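PDB 3MYX: (S)-ureidoglycine aminohydrolase cupin domain-containing protein from Pseudomonas syringae pv. tomato, which is of unknown function but belongs to the cupin superfamily and may be related to (S)-ureidoglycine aminohydrolases. Local coordinates for residues A[170-175]-A[231-236]; A[132-137]-A[155-160]; A[188-193]-A[213-218]. All coordinates share one frame; numbering follows the deposited sequence.

Interaction 1: A[170-175]-A[231-236]; sequences GVWDST and VRKFYA
Lys233 lies over the indole of Trp172, and the two residues form a hydrogen-bonded pair between antiparallel strands. CG of the lysine sits between its backbone N and carbonyl carbon (chi1 72°), which turns the chain toward the tryptophan; beyond CG it runs extended. Its CB packs against Asn191 O of strand 188-192. CG passes beside Trp172 CE3, and CD and CE rise over the rim of the ring. CE comes closest, 3.4 Å from Trp172 CE3. The tip ends above the six-membered ring, with Lys233 NZ 4.0 Å from its centroid and 14° off the normal, a cation-pi contact. Lys233 NZ also makes a salt bridge with Glu188, so the ammonium is shared between a ring face and a carboxylate. At the ring edge Val231 CG1 lies 4.0 Å from Trp172 CZ3. Gly170 CA packs on the face of the Tyr235 ring, a CH-pi contact of 4.0 Å to the centroid. On the other face of the sheet, Val171 CG1 rests over one face of the Arg232 guanidinium, 3.7 Å from Arg232 NE. A long salt bridge of 3.5 Å joins Asp173 OD2 to Arg232 NH1, the planes being 70° apart. Stronger partners are Tyr230 for the aspartate and the carbonyl of Ala134 for the arginine. The pair occupies the middle of a seven-stranded antiparallel sheet: strand 154-161 flanks 168-174, and 188-192 flanks 231-237.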
ATOM      1  N   GLY A 170      -7.943  -3.224  -0.544  1.00  5.48           N
ATOM      2  CA  GLY A 170      -8.561  -4.385   0.036  1.00  5.20           C
ATOM      3  C   GLY A 170      -7.596  -5.507   0.296  1.00  4.66           C
ATOM      4  O   GLY A 170      -6.409  -5.274   0.533  1.00  5.29           O
ATOM      5  N   VAL A 171      -8.139  -6.718   0.264  1.00  5.12           N
ATOM      6  CA  VAL A 171      -7.402  -7.929   0.519  1.00  5.48           C
ATOM      7  C   VAL A 171      -7.595  -8.862  -0.685  1.00  4.77           C
ATOM      8  O   VAL A 171      -8.692  -8.939  -1.247  1.00  5.37           O
ATOM      9  CB  VAL A 171      -7.845  -8.595   1.840  1.00  5.36           C
ATOM     10  CG1 VAL A 171      -7.094  -9.944   2.083  1.00  6.34           C
ATOM     11  CG2 VAL A 171      -7.624  -7.664   3.025  1.00  7.39           C
ATOM     12  N   TRP A 172      -6.502  -9.523  -1.088  1.00  4.39           N
ATOM     13  CA  TRP A 172      -6.474 -10.428  -2.245  1.00  4.69           C
ATOM     14  C   TRP A 172      -5.747 -11.686  -1.869  1.00  4.62           C
ATOM     15  O   TRP A 172      -4.820 -11.649  -1.046  1.00  5.19           O
ATOM     16  CB  TRP A 172      -5.720  -9.758  -3.373  1.00  5.72           C
ATOM     17  CG  TRP A 172      -5.369 -10.491  -4.645  1.00  5.01           C
ATOM     18  CD1 TRP A 172      -6.068 -10.467  -5.792  1.00  6.95           C
ATOM     19  CD2 TRP A 172      -4.157 -11.201  -4.929  1.00  5.68           C
ATOM     20  NE1 TRP A 172      -5.391 -11.139  -6.783  1.00  6.38           N
ATOM     21  CE2 TRP A 172      -4.197 -11.572  -6.276  1.00  5.86           C
ATOM     22  CE3 TRP A 172      -3.029 -11.537  -4.176  1.00  6.80           C
ATOM     23  CZ2 TRP A 172      -3.151 -12.249  -6.889  1.00  6.83           C
ATOM     24  CZ3 TRP A 172      -1.997 -12.208  -4.786  1.00  6.22           C
ATOM     25  CH2 TRP A 172      -2.058 -12.539  -6.135  1.00  6.65           C
ATOM     26  N   ASP A 173      -6.130 -12.805  -2.473  1.00  4.53           N
ATOM     27  CA  ASP A 173      -5.318 -14.004  -2.366  1.00  5.00           C
ATOM     28  C   ASP A 173      -5.260 -14.765  -3.670  1.00  4.72           C
ATOM     29  O   ASP A 173      -6.013 -14.496  -4.601  1.00  5.11           O
ATOM     30  CB  ASP A 173      -5.672 -14.877  -1.136  1.00  5.97           C
ATOM     31  CG  ASP A 173      -6.951 -15.726  -1.264  1.00  6.05           C
ATOM     32  OD1 ASP A 173      -7.581 -15.861  -2.342  1.00  5.79           O
ATOM     33  OD2 ASP A 173      -7.340 -16.277  -0.191  1.00  5.69           O
ATOM     34  N   SER A 174      -4.312 -15.682  -3.741  1.00  4.84           N
ATOM     35  CA  SER A 174      -4.098 -16.430  -4.963  1.00  5.18           C
ATOM     36  C   SER A 174      -3.357 -17.717  -4.693  1.00  4.88           C
ATOM     37  O   SER A 174      -2.464 -17.771  -3.854  1.00  5.10           O
ATOM     38  CB  SER A 174      -3.264 -15.611  -5.958  1.00  5.14           C
ATOM     39  OG  SER A 174      -3.194 -16.239  -7.223  1.00  5.61           O
ATOM     40  N   THR A 175      -3.698 -18.717  -5.482  1.00  4.63           N
ATOM     41  CA  THR A 175      -2.908 -19.929  -5.617  1.00  5.12           C
ATOM     42  C   THR A 175      -1.631 -19.563  -6.415  1.00  5.32           C
ATOM     43  O   THR A 175      -1.496 -18.445  -6.931  1.00  5.59           O
ATOM     44  CB  THR A 175      -3.763 -21.018  -6.286  1.00  5.00           C
ATOM     45  OG1 THR A 175      -4.136 -20.612  -7.603  1.00  5.37           O
ATOM     46  CG2 THR A 175      -5.031 -21.325  -5.476  1.00  5.78           C
ATOM     47  N   VAL A 231      -0.447 -16.871  -1.739  1.00  4.71           N
ATOM     48  CA  VAL A 231      -0.150 -15.517  -1.287  1.00  5.06           C
ATOM     49  C   VAL A 231      -1.440 -14.833  -0.904  1.00  4.74           C
ATOM     50  O   VAL A 231      -2.449 -14.969  -1.587  1.00  5.47           O
ATOM     51  CB  VAL A 231       0.586 -14.717  -2.385  1.00  5.64           C
ATOM     52  CG1 VAL A 231       0.729 -13.250  -2.011  1.00  7.15           C
ATOM     53  CG2 VAL A 231       1.966 -15.313  -2.655  1.00  6.19           C
ATOM     54  N   ARG A 232      -1.404 -14.091   0.195  1.00  5.07           N
ATOM     55  CA  ARG A 232      -2.495 -13.203   0.575  1.00  4.96           C
ATOM     56  C   ARG A 232      -1.901 -11.854   0.871  1.00  5.09           C
ATOM     57  O   ARG A 232      -0.862 -11.781   1.552  1.00  5.95           O
ATOM     58  CB  ARG A 232      -3.230 -13.755   1.780  1.00  5.55           C
ATOM     59  CG  ARG A 232      -4.403 -12.927   2.269  1.00  6.90           C
ATOM     60  CD  ARG A 232      -4.992 -13.599   3.498  1.00  9.01           C
ATOM     61  NE  ARG A 232      -6.231 -13.002   3.957  1.00 10.10           N
ATOM     62  CZ  ARG A 232      -7.476 -13.376   3.612  1.00  9.90           C
ATOM     63  NH1 ARG A 232      -7.749 -14.345   2.753  1.00 10.08           N
ATOM     64  NH2 ARG A 232      -8.461 -12.722   4.126  1.00  9.08           N
ATOM     65  N   LYS A 233      -2.542 -10.798   0.394  1.00  5.58           N
ATOM     66  CA  LYS A 233      -1.985  -9.465   0.566  1.00  5.68           C
ATOM     67  C   LYS A 233      -3.040  -8.412   0.791  1.00  5.01           C
ATOM     68  O   LYS A 233      -4.153  -8.538   0.286  1.00  5.97           O
ATOM     69  CB  LYS A 233      -1.148  -9.082  -0.660  1.00  7.15           C
ATOM     70  CG  LYS A 233      -1.941  -8.791  -1.901  1.00  8.03           C
ATOM     71  CD  LYS A 233      -1.079  -8.811  -3.157  1.00 10.98           C
ATOM     72  CE  LYS A 233      -1.861  -8.369  -4.361  1.00 11.82           C
ATOM     73  NZ  LYS A 233      -1.050  -8.490  -5.633  1.00 18.37           N
ATOM     74  N   PHE A 234      -2.658  -7.359   1.520  1.00  5.58           N
ATOM     75  CA  PHE A 234      -3.336  -6.088   1.418  1.00  5.35           C
ATOM     76  C   PHE A 234      -2.855  -5.449   0.129  1.00  5.91           C
ATOM     77  O   PHE A 234      -1.663  -5.548  -0.223  1.00  6.30           O
ATOM     78  CB  PHE A 234      -2.928  -5.149   2.549  1.00  5.98           C
ATOM     79  CG  PHE A 234      -3.522  -5.466   3.884  1.00  6.56           C
ATOM     80  CD1 PHE A 234      -4.892  -5.402   4.073  1.00  8.09           C
ATOM     81  CD2 PHE A 234      -2.713  -5.711   4.994  1.00  8.22           C
ATOM     82  CE1 PHE A 234      -5.447  -5.626   5.335  1.00  8.44           C
ATOM     83  CE2 PHE A 234      -3.272  -5.941   6.253  1.00  8.88           C
ATOM     84  CZ  PHE A 234      -4.621  -5.897   6.427  1.00 10.34           C
ATOM     85  N   TYR A 235      -3.750  -4.738  -0.551  1.00  5.54           N
ATOM     86  CA  TYR A 235      -3.369  -3.978  -1.725  1.00  5.61           C
ATOM     87  C   TYR A 235      -4.013  -2.605  -1.744  1.00  5.88           C
ATOM     88  O   TYR A 235      -5.105  -2.397  -1.192  1.00  5.67           O
ATOM     89  CB  TYR A 235      -3.737  -4.712  -3.007  1.00  5.80           C
ATOM     90  CG  TYR A 235      -5.223  -4.943  -3.197  1.00  5.72           C
ATOM     91  CD1 TYR A 235      -6.041  -3.962  -3.773  1.00  6.15           C
ATOM     92  CD2 TYR A 235      -5.820  -6.118  -2.770  1.00  6.50           C
ATOM     93  CE1 TYR A 235      -7.403  -4.171  -3.946  1.00  6.55           C
ATOM     94  CE2 TYR A 235      -7.171  -6.319  -2.928  1.00  6.43           C
ATOM     95  CZ  TYR A 235      -7.958  -5.362  -3.505  1.00  5.80           C
ATOM     96  OH  TYR A 235      -9.316  -5.630  -3.617  1.00  6.96           O
ATOM     97  N   ALA A 236      -3.307  -1.682  -2.392  1.00  5.92           N
ATOM     98  CA  ALA A 236      -3.887  -0.441  -2.893  1.00  5.95           C
ATOM     99  C   ALA A 236      -3.503  -0.389  -4.361  1.00  7.28           C
ATOM    100  O   ALA A 236      -2.306  -0.458  -4.673  1.00  8.76           O
ATOM    101  CB  ALA A 236      -3.329   0.786  -2.163  1.00  7.66           C
TER

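Interaction 2: A[132-137]-A[155-160]; sequences RLALLT and RSNNLF
Leu136 packs its side chain against Arg155 and Asn157, and this is the tight part of the contact. Leu136 CB lies 3.5 Å from Arg155 CB, where the two side chains cross at about a right angle. Leu136 CD2 reaches Asn157 CB at 3.6 Å. The asparagine holds CG anti to its own N (chi1 -177°), which carries the amide to the loop. There Asn157 ND2 donates to Leu135 O at 2.9 Å, with Leu135 O lying 18° out of the plane of the Asn157 amide. Ala134 CB makes a looser apolar contact with Leu159 CD1, at 4.1 Å. The other end is wetter. Thr137 and Ser156 pair through two backbone bonds; Thr137 N to Ser156 O is nearly straight at the hydrogen, though the donor stands above the carbonyl plane. One water bridges Thr137 OG1 and Ser156 OG, 3.0 Å and 2.9 Å away. A second bonds to Thr137 OG1 and donates to Ser156 O. The guanidinium of Arg155 has its salt-bridge partner outside the contact, in Asp173. The arrangement is a sheet edge: a loop straightens into the short outermost strand 137-139 and joins strand 154-161 in antiparallel pairing. Leu159 and Phe160 then form a classic beta bulge opposite Ile169.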
ATOM      1  N   ARG A 132      -7.468  -8.232   8.046  1.00  7.00           N
ATOM      2  CA  ARG A 132      -6.580  -9.229   7.449  1.00  7.35           C
ATOM      3  C   ARG A 132      -7.344 -10.487   7.027  1.00  7.41           C
ATOM      4  O   ARG A 132      -6.961 -11.133   6.052  1.00  7.80           O
ATOM      5  CB  ARG A 132      -5.479  -9.631   8.449  1.00  8.61           C
ATOM      6  CG  ARG A 132      -4.460  -8.535   8.764  1.00 10.38           C
ATOM      7  CD  ARG A 132      -3.585  -8.845   9.966  1.00 11.47           C
ATOM      8  NE  ARG A 132      -2.679  -9.955   9.707  1.00 10.89           N
ATOM      9  CZ  ARG A 132      -1.485  -9.858   9.121  1.00 10.91           C
ATOM     10  NH1 ARG A 132      -1.037  -8.708   8.671  1.00 10.29           N
ATOM     11  NH2 ARG A 132      -0.737 -10.951   8.959  1.00 14.20           N
ATOM     12  N   LEU A 133      -8.392 -10.840   7.782  1.00  7.22           N
ATOM     13  CA  LEU A 133      -9.174 -12.054   7.555  1.00  7.40           C
ATOM     14  C   LEU A 133     -10.457 -11.784   6.776  1.00  7.52           C
ATOM     15  O   LEU A 133     -11.390 -12.577   6.816  1.00  7.76           O
ATOM     16  CB  LEU A 133      -9.504 -12.747   8.889  1.00  7.39           C
ATOM     17  CG  LEU A 133      -8.323 -13.144   9.786  1.00  8.90           C
ATOM     18  CD1 LEU A 133      -8.805 -13.839  11.071  1.00 10.98           C
ATOM     19  CD2 LEU A 133      -7.350 -14.013   8.999  1.00 11.99           C
ATOM     20  N   ALA A 134     -10.504 -10.687   6.032  1.00  7.10           N
ATOM     21  CA  ALA A 134     -11.673 -10.379   5.208  1.00  7.31           C
ATOM     22  C   ALA A 134     -12.066 -11.566   4.328  1.00  6.88           C
ATOM     23  O   ALA A 134     -11.204 -12.282   3.779  1.00  6.99           O
ATOM     24  CB  ALA A 134     -11.367  -9.162   4.329  1.00  8.74           C
ATOM     25  N   LEU A 135     -13.367 -11.753   4.145  1.00  6.91           N
ATOM     26  CA  LEU A 135     -13.873 -12.791   3.247  1.00  6.89           C
ATOM     27  C   LEU A 135     -13.802 -12.298   1.802  1.00  5.82           C
ATOM     28  O   LEU A 135     -14.188 -11.164   1.502  1.00  7.18           O
ATOM     29  CB  LEU A 135     -15.325 -13.125   3.594  1.00  8.28           C
ATOM     30  CG  LEU A 135     -15.542 -13.629   5.020  1.00  9.66           C
ATOM     31  CD1 LEU A 135     -17.039 -13.779   5.297  1.00 12.43           C
ATOM     32  CD2 LEU A 135     -14.827 -14.943   5.204  1.00 11.48           C
ATOM     33  N   LEU A 136     -13.301 -13.155   0.914  1.00  5.57           N
ATOM     34  CA  LEU A 136     -12.976 -12.768  -0.453  1.00  5.67           C
ATOM     35  C   LEU A 136     -13.864 -13.491  -1.451  1.00  6.38           C
ATOM     36  O   LEU A 136     -14.403 -14.555  -1.176  1.00  7.64           O
ATOM     37  CB  LEU A 136     -11.521 -13.098  -0.754  1.00  5.34           C
ATOM     38  CG  LEU A 136     -10.465 -12.670   0.269  1.00  5.38           C
ATOM     39  CD1 LEU A 136      -9.079 -13.005  -0.295  1.00  7.10           C
ATOM     40  CD2 LEU A 136     -10.580 -11.163   0.635  1.00  7.28           C
ATOM     41  N   THR A 137     -14.013 -12.911  -2.631  1.00  6.37           N
ATOM     42  CA  THR A 137     -14.764 -13.542  -3.707  1.00  7.13           C
ATOM     43  C   THR A 137     -13.882 -13.622  -4.969  1.00  6.61           C
ATOM     44  O   THR A 137     -12.953 -12.835  -5.127  1.00  6.08           O
ATOM     45  CB  THR A 137     -16.033 -12.759  -4.011  1.00  8.97           C
ATOM     46  OG1 THR A 137     -15.671 -11.425  -4.348  1.00 11.02           O
ATOM     47  CG2 THR A 137     -16.980 -12.752  -2.791  1.00 12.33           C
ATOM     48  N   ARG A 155      -8.790 -14.406  -5.510  1.00  5.25           N
ATOM     49  CA  ARG A 155      -9.957 -13.822  -4.849  1.00  5.45           C
ATOM     50  C   ARG A 155      -9.593 -12.444  -4.327  1.00  4.74           C
ATOM     51  O   ARG A 155      -8.437 -12.182  -4.007  1.00  5.41           O
ATOM     52  CB  ARG A 155     -10.461 -14.690  -3.696  1.00  4.89           C
ATOM     53  CG  ARG A 155     -10.818 -16.132  -4.061  1.00  5.22           C
ATOM     54  CD  ARG A 155     -11.293 -16.898  -2.873  1.00  5.63           C
ATOM     55  NE  ARG A 155     -10.193 -17.215  -1.972  1.00  5.69           N
ATOM     56  CZ  ARG A 155     -10.158 -18.274  -1.163  1.00  5.51           C
ATOM     57  NH1 ARG A 155     -11.184 -19.120  -1.077  1.00  5.69           N
ATOM     58  NH2 ARG A 155      -9.082 -18.505  -0.436  1.00  6.06           N
ATOM     59  N   SER A 156     -10.600 -11.588  -4.164  1.00  5.11           N
ATOM     60  CA  SER A 156     -10.391 -10.268  -3.589  1.00  5.29           C
ATOM     61  C   SER A 156     -11.632  -9.767  -2.887  1.00  5.28           C
ATOM     62  O   SER A 156     -12.741 -10.293  -3.054  1.00  5.83           O
ATOM     63  CB  SER A 156     -10.001  -9.258  -4.663  1.00  6.85           C
ATOM     64  OG  SER A 156     -11.108  -8.985  -5.476  1.00  8.42           O
ATOM     65  N   ASN A 157     -11.435  -8.703  -2.131  1.00  5.64           N
ATOM     66  CA  ASN A 157     -12.509  -7.935  -1.543  1.00  6.21           C
ATOM     67  C   ASN A 157     -12.040  -6.488  -1.545  1.00  5.63           C
ATOM     68  O   ASN A 157     -11.105  -6.130  -0.826  1.00  5.32           O
ATOM     69  CB  ASN A 157     -12.813  -8.403  -0.115  1.00  5.89           C
ATOM     70  CG  ASN A 157     -13.989  -7.661   0.515  1.00  7.11           C
ATOM     71  OD1 ASN A 157     -14.301  -6.545   0.135  1.00  7.23           O
ATOM     72  ND2 ASN A 157     -14.620  -8.293   1.500  1.00  8.32           N
ATOM     73  N   ASN A 158     -12.669  -5.674  -2.388  1.00  5.51           N
ATOM     74  CA  ASN A 158     -12.444  -4.232  -2.406  1.00  6.50           C
ATOM     75  C   ASN A 158     -13.162  -3.580  -1.231  1.00  5.99           C
ATOM     76  O   ASN A 158     -14.301  -3.165  -1.347  1.00  9.02           O
ATOM     77  CB  ASN A 158     -12.935  -3.623  -3.720  1.00  7.85           C
ATOM     78  CG  ASN A 158     -12.188  -4.162  -4.910  1.00 10.33           C
ATOM     79  OD1 ASN A 158     -10.964  -4.057  -4.987  1.00  9.22           O
ATOM     80  ND2 ASN A 158     -12.921  -4.744  -5.860  1.00 15.92           N
ATOM     81  N   LEU A 159     -12.490  -3.536  -0.095  1.00  5.41           N
ATOM     82  CA  LEU A 159     -13.049  -3.001   1.137  1.00  5.83           C
ATOM     83  C   LEU A 159     -13.229  -1.492   1.080  1.00  6.19           C
ATOM     84  O   LEU A 159     -14.039  -0.930   1.812  1.00  7.44           O
ATOM     85  CB  LEU A 159     -12.154  -3.357   2.314  1.00  6.42           C
ATOM     86  CG  LEU A 159     -12.106  -4.860   2.615  1.00  7.03           C
ATOM     87  CD1 LEU A 159     -10.925  -5.214   3.520  1.00  9.25           C
ATOM     88  CD2 LEU A 159     -13.433  -5.316   3.230  1.00  7.46           C
ATOM     89  N   PHE A 160     -12.454  -0.829   0.234  1.00  5.70           N
ATOM     90  CA  PHE A 160     -12.580   0.618   0.030  1.00  6.02           C
ATOM     91  C   PHE A 160     -12.444   0.909  -1.465  1.00  4.90           C
ATOM     92  O   PHE A 160     -11.476   0.500  -2.099  1.00  7.11           O
ATOM     93  CB  PHE A 160     -11.519   1.365   0.826  1.00  6.63           C
ATOM     94  CG  PHE A 160     -11.479   2.827   0.544  1.00  8.33           C
ATOM     95  CD1 PHE A 160     -12.333   3.693   1.173  1.00 11.46           C
ATOM     96  CD2 PHE A 160     -10.549   3.322  -0.360  1.00  8.38           C
ATOM     97  CE1 PHE A 160     -12.258   5.071   0.882  1.00 12.95           C
ATOM     98  CE2 PHE A 160     -10.491   4.652  -0.660  1.00 11.56           C
ATOM     99  CZ  PHE A 160     -11.338   5.521  -0.033  1.00  9.63           C
TER
HETATM  100  O   HOH W   1     -13.695 -10.048  -6.107  1.00 11.91           O
HETATM  101  O   HOH W   2     -15.741  -9.315  -2.331  1.00 20.78           O

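Interaction 3: A[188-193]-A[213-218]; sequences ELMNLI and DTVFVA
Asn191 and Thr214 face each other as a non-hydrogen-bonded antiparallel pair and join through their side chains. With chi1 at 168°, the Asn191 amide swings away from its own backbone N and out to Thr214, where Asn191 ND2 donates to Thr214 OG1 at 2.9 Å. The bond is fairly straight (165° at the hydrogen), and the acceptor lies in the amide plane. Thr214 OG1 also bonds to His72, so this hydroxyl is gripped twice. The threonine torsion (chi1 -60°) sets OG1 beside its backbone N and turns CG2 the other way, to the leucine. Thr214 CG2 meets Leu189 CG at 3.8 Å and lies almost as near both methyls. Phe216 swings its ring toward strand 188-192, where Phe216 CD1 comes 3.5 Å from Glu188 O. On the opposite sheet face Met190, modelled as selenomethionine, starts alongside Val215; Met190 CB is 3.9 Å from Val215 CG1. Glu188 extends its chain on that face, and its carboxylate bonds outside the contact to His184. Backbone bonds continue up to Leu192 N and Asp213 O, 3.1 Å. All touching residues are buried. Strands 188-192 and 214-217 are neighbours in an antiparallel sheet of the cupin domain, consistent with its jelly-roll beta-barrel.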
ATOM      1  N   GLU A 188       0.666  -0.045  -7.615  1.00  6.74           N
ATOM      2  CA  GLU A 188       0.243  -1.031  -6.608  1.00  7.21           C
ATOM      3  C   GLU A 188       1.120  -1.054  -5.367  1.00  6.69           C
ATOM      4  O   GLU A 188       2.323  -1.312  -5.466  1.00  8.47           O
ATOM      5  CB  GLU A 188       0.217  -2.435  -7.223  1.00  8.37           C
ATOM      6  CG  GLU A 188      -0.215  -3.504  -6.239  1.00 10.14           C
ATOM      7  CD  GLU A 188      -0.478  -4.852  -6.862  1.00 14.24           C
ATOM      8  OE1 GLU A 188      -0.172  -5.058  -8.057  1.00 15.24           O
ATOM      9  OE2 GLU A 188      -1.008  -5.721  -6.125  1.00 17.75           O
ATOM     10  N   LEU A 189       0.517  -0.841  -4.203  1.00  6.34           N
ATOM     11  CA  LEU A 189       1.135  -1.173  -2.932  1.00  7.01           C
ATOM     12  C   LEU A 189       0.629  -2.541  -2.528  1.00  6.84           C
ATOM     13  O   LEU A 189      -0.558  -2.818  -2.640  1.00  7.16           O
ATOM     14  CB  LEU A 189       0.781  -0.148  -1.837  1.00  7.68           C
ATOM     15  CG  LEU A 189       1.411  -0.429  -0.464  1.00  8.62           C
ATOM     16  CD1 LEU A 189       1.695   0.858   0.302  1.00 12.96           C
ATOM     17  CD2 LEU A 189       0.550  -1.366   0.381  1.00 10.99           C
HETATM   18  N   MSE A 190       1.545  -3.395  -2.079  1.00  5.98           N
HETATM   19  CA  MSE A 190       1.211  -4.711  -1.535  0.50  5.91           C
HETATM   20  C   MSE A 190       1.883  -4.895  -0.184  1.00  6.03           C
HETATM   21  O   MSE A 190       3.061  -4.577  -0.048  1.00  8.10           O
HETATM   22  CB  MSE A 190       1.735  -5.843  -2.420  0.50  6.98           C
HETATM   23  CG  MSE A 190       1.452  -5.727  -3.888  0.50  8.27           C
HETATM   24 SE   MSE A 190       2.129  -7.248  -4.898  0.38 14.50          SE
HETATM   25  CE  MSE A 190       3.691  -7.605  -3.785  0.50 11.11           C
ATOM     26  N   ASN A 191       1.164  -5.458   0.770  1.00  5.27           N
ATOM     27  CA  ASN A 191       1.745  -5.894   2.023  1.00  5.63           C
ATOM     28  C   ASN A 191       1.319  -7.333   2.206  1.00  6.52           C
ATOM     29  O   ASN A 191       0.125  -7.637   2.135  1.00  7.22           O
ATOM     30  CB  ASN A 191       1.286  -5.012   3.189  1.00  6.41           C
ATOM     31  CG  ASN A 191       1.627  -5.607   4.541  1.00  7.36           C
ATOM     32  OD1 ASN A 191       0.852  -6.385   5.090  1.00  9.30           O
ATOM     33  ND2 ASN A 191       2.792  -5.240   5.079  1.00  8.12           N
ATOM     34  N   LEU A 192       2.271  -8.234   2.366  1.00  6.23           N
ATOM     35  CA  LEU A 192       1.926  -9.656   2.376  1.00  6.36           C
ATOM     36  C   LEU A 192       1.455 -10.110   3.756  1.00  5.60           C
ATOM     37  O   LEU A 192       2.179 -10.026   4.754  1.00  7.61           O
ATOM     38  CB  LEU A 192       3.083 -10.528   1.910  1.00  7.28           C
ATOM     39  CG  LEU A 192       3.612 -10.266   0.492  1.00 11.61           C
ATOM     40  CD1 LEU A 192       4.402 -11.469   0.019  1.00 11.10           C
ATOM     41  CD2 LEU A 192       2.573  -9.923  -0.538  1.00 12.34           C
ATOM     42  N   ILE A 193       0.213 -10.586   3.789  1.00  5.42           N
ATOM     43  CA  ILE A 193      -0.390 -11.178   4.980  1.00  5.83           C
ATOM     44  C   ILE A 193       0.068 -12.639   5.127  1.00  5.94           C
ATOM     45  O   ILE A 193       0.345 -13.090   6.237  1.00  7.39           O
ATOM     46  CB  ILE A 193      -1.950 -11.057   4.889  1.00  6.63           C
ATOM     47  CG1 ILE A 193      -2.372  -9.582   4.882  1.00  6.66           C
ATOM     48  CG2 ILE A 193      -2.650 -11.860   6.003  1.00  7.90           C
ATOM     49  CD1 ILE A 193      -3.795  -9.366   4.434  1.00  8.19           C
ATOM     50  N   ASP A 213       6.234  -7.973   4.663  1.00  6.58           N
ATOM     51  CA  ASP A 213       6.927  -6.903   3.917  1.00  7.03           C
ATOM     52  C   ASP A 213       5.919  -6.078   3.123  1.00  6.67           C
ATOM     53  O   ASP A 213       4.895  -6.600   2.684  1.00  7.01           O
ATOM     54  CB  ASP A 213       7.921  -7.456   2.898  1.00  6.67           C
ATOM     55  CG  ASP A 213       9.067  -8.234   3.494  1.00  9.09           C
ATOM     56  OD1 ASP A 213       9.273  -8.262   4.725  1.00  8.45           O
ATOM     57  OD2 ASP A 213       9.795  -8.834   2.670  1.00  9.38           O
ATOM     58  N   THR A 214       6.249  -4.808   2.904  1.00  6.58           N
ATOM     59  CA  THR A 214       5.482  -3.944   2.017  1.00  6.46           C
ATOM     60  C   THR A 214       6.353  -3.520   0.834  1.00  6.27           C
ATOM     61  O   THR A 214       7.493  -3.068   1.018  1.00  7.12           O
ATOM     62  CB  THR A 214       4.986  -2.688   2.737  1.00  6.54           C
ATOM     63  OG1 THR A 214       4.164  -3.077   3.829  1.00  7.38           O
ATOM     64  CG2 THR A 214       4.201  -1.804   1.786  1.00  6.89           C
ATOM     65  N   VAL A 215       5.805  -3.654  -0.367  1.00  6.96           N
ATOM     66  CA  VAL A 215       6.446  -3.278  -1.610  1.00  7.21           C
ATOM     67  C   VAL A 215       5.505  -2.370  -2.403  1.00  6.44           C
ATOM     68  O   VAL A 215       4.278  -2.491  -2.312  1.00  6.98           O
ATOM     69  CB  VAL A 215       6.835  -4.542  -2.453  1.00  8.76           C
ATOM     70  CG1 VAL A 215       5.613  -5.353  -2.873  1.00 10.92           C
ATOM     71  CG2 VAL A 215       7.710  -4.190  -3.666  1.00 12.18           C
ATOM     72  N   PHE A 216       6.086  -1.465  -3.187  1.00  8.09           N
ATOM     73  CA  PHE A 216       5.345  -0.598  -4.095  1.00  7.48           C
ATOM     74  C   PHE A 216       5.833  -0.836  -5.510  1.00  8.46           C
ATOM     75  O   PHE A 216       7.041  -0.804  -5.772  1.00  9.78           O
ATOM     76  CB  PHE A 216       5.484   0.881  -3.728  1.00  8.35           C
ATOM     77  CG  PHE A 216       4.721   1.799  -4.652  1.00  7.81           C
ATOM     78  CD1 PHE A 216       3.344   1.938  -4.540  1.00  7.86           C
ATOM     79  CD2 PHE A 216       5.374   2.478  -5.669  1.00  9.45           C
ATOM     80  CE1 PHE A 216       2.653   2.745  -5.416  1.00  9.00           C
ATOM     81  CE2 PHE A 216       4.685   3.300  -6.522  1.00  9.56           C
ATOM     82  CZ  PHE A 216       3.344   3.425  -6.413  1.00  9.10           C
ATOM     83  N   VAL A 217       4.893  -1.102  -6.413  1.00  7.76           N
ATOM     84  CA  VAL A 217       5.194  -1.272  -7.828  1.00  8.15           C
ATOM     85  C   VAL A 217       4.582  -0.103  -8.597  1.00  8.08           C
ATOM     86  O   VAL A 217       3.367   0.035  -8.681  1.00  8.71           O
ATOM     87  CB  VAL A 217       4.653  -2.604  -8.380  1.00  9.20           C
ATOM     88  CG1 VAL A 217       5.095  -2.773  -9.835  1.00 10.72           C
ATOM     89  CG2 VAL A 217       5.137  -3.787  -7.533  1.00 11.65           C
ATOM     90  N   ALA A 218       5.420   0.776  -9.120  1.00  9.24           N
ATOM     91  CA  ALA A 218       4.933   1.920  -9.867  1.00 10.16           C
ATOM     92  C   ALA A 218       4.328   1.496 -11.194  1.00 10.62           C
ATOM     93  O   ALA A 218       4.779   0.537 -11.828  1.00 10.78           O
ATOM     94  CB  ALA A 218       6.085   2.917 -10.116  1.00 11.62           C
TER

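Overall arrangement
All three contacts reach one seven-stranded antiparallel sheet, segment 132-137 only where it enters the outermost strand 137-139. Interaction 1 holds its middle, with interactions 2 and 3 toward opposite edges. The centres of interactions 1 and 2 are about 8 Å apart, of 1 and 3 about 10 Å, of 2 and 3 about 16 Å. Along the chain, interaction 3 nests inside interaction 1's loop. Tyr235 OH to Asn158 OD1, 2.7 Å, is a probable hydrogen bond between 1 and 2. The 2.8 Å salt bridge from Lys233 NZ to Glu188 OE2 joins 1 and 3. Bound 1,2-ethanediol, probably from crystallisation, lies about 4 Å from the Trp172 side chain, and one lies about 5 Å from that of Glu188; these may mark a pocket.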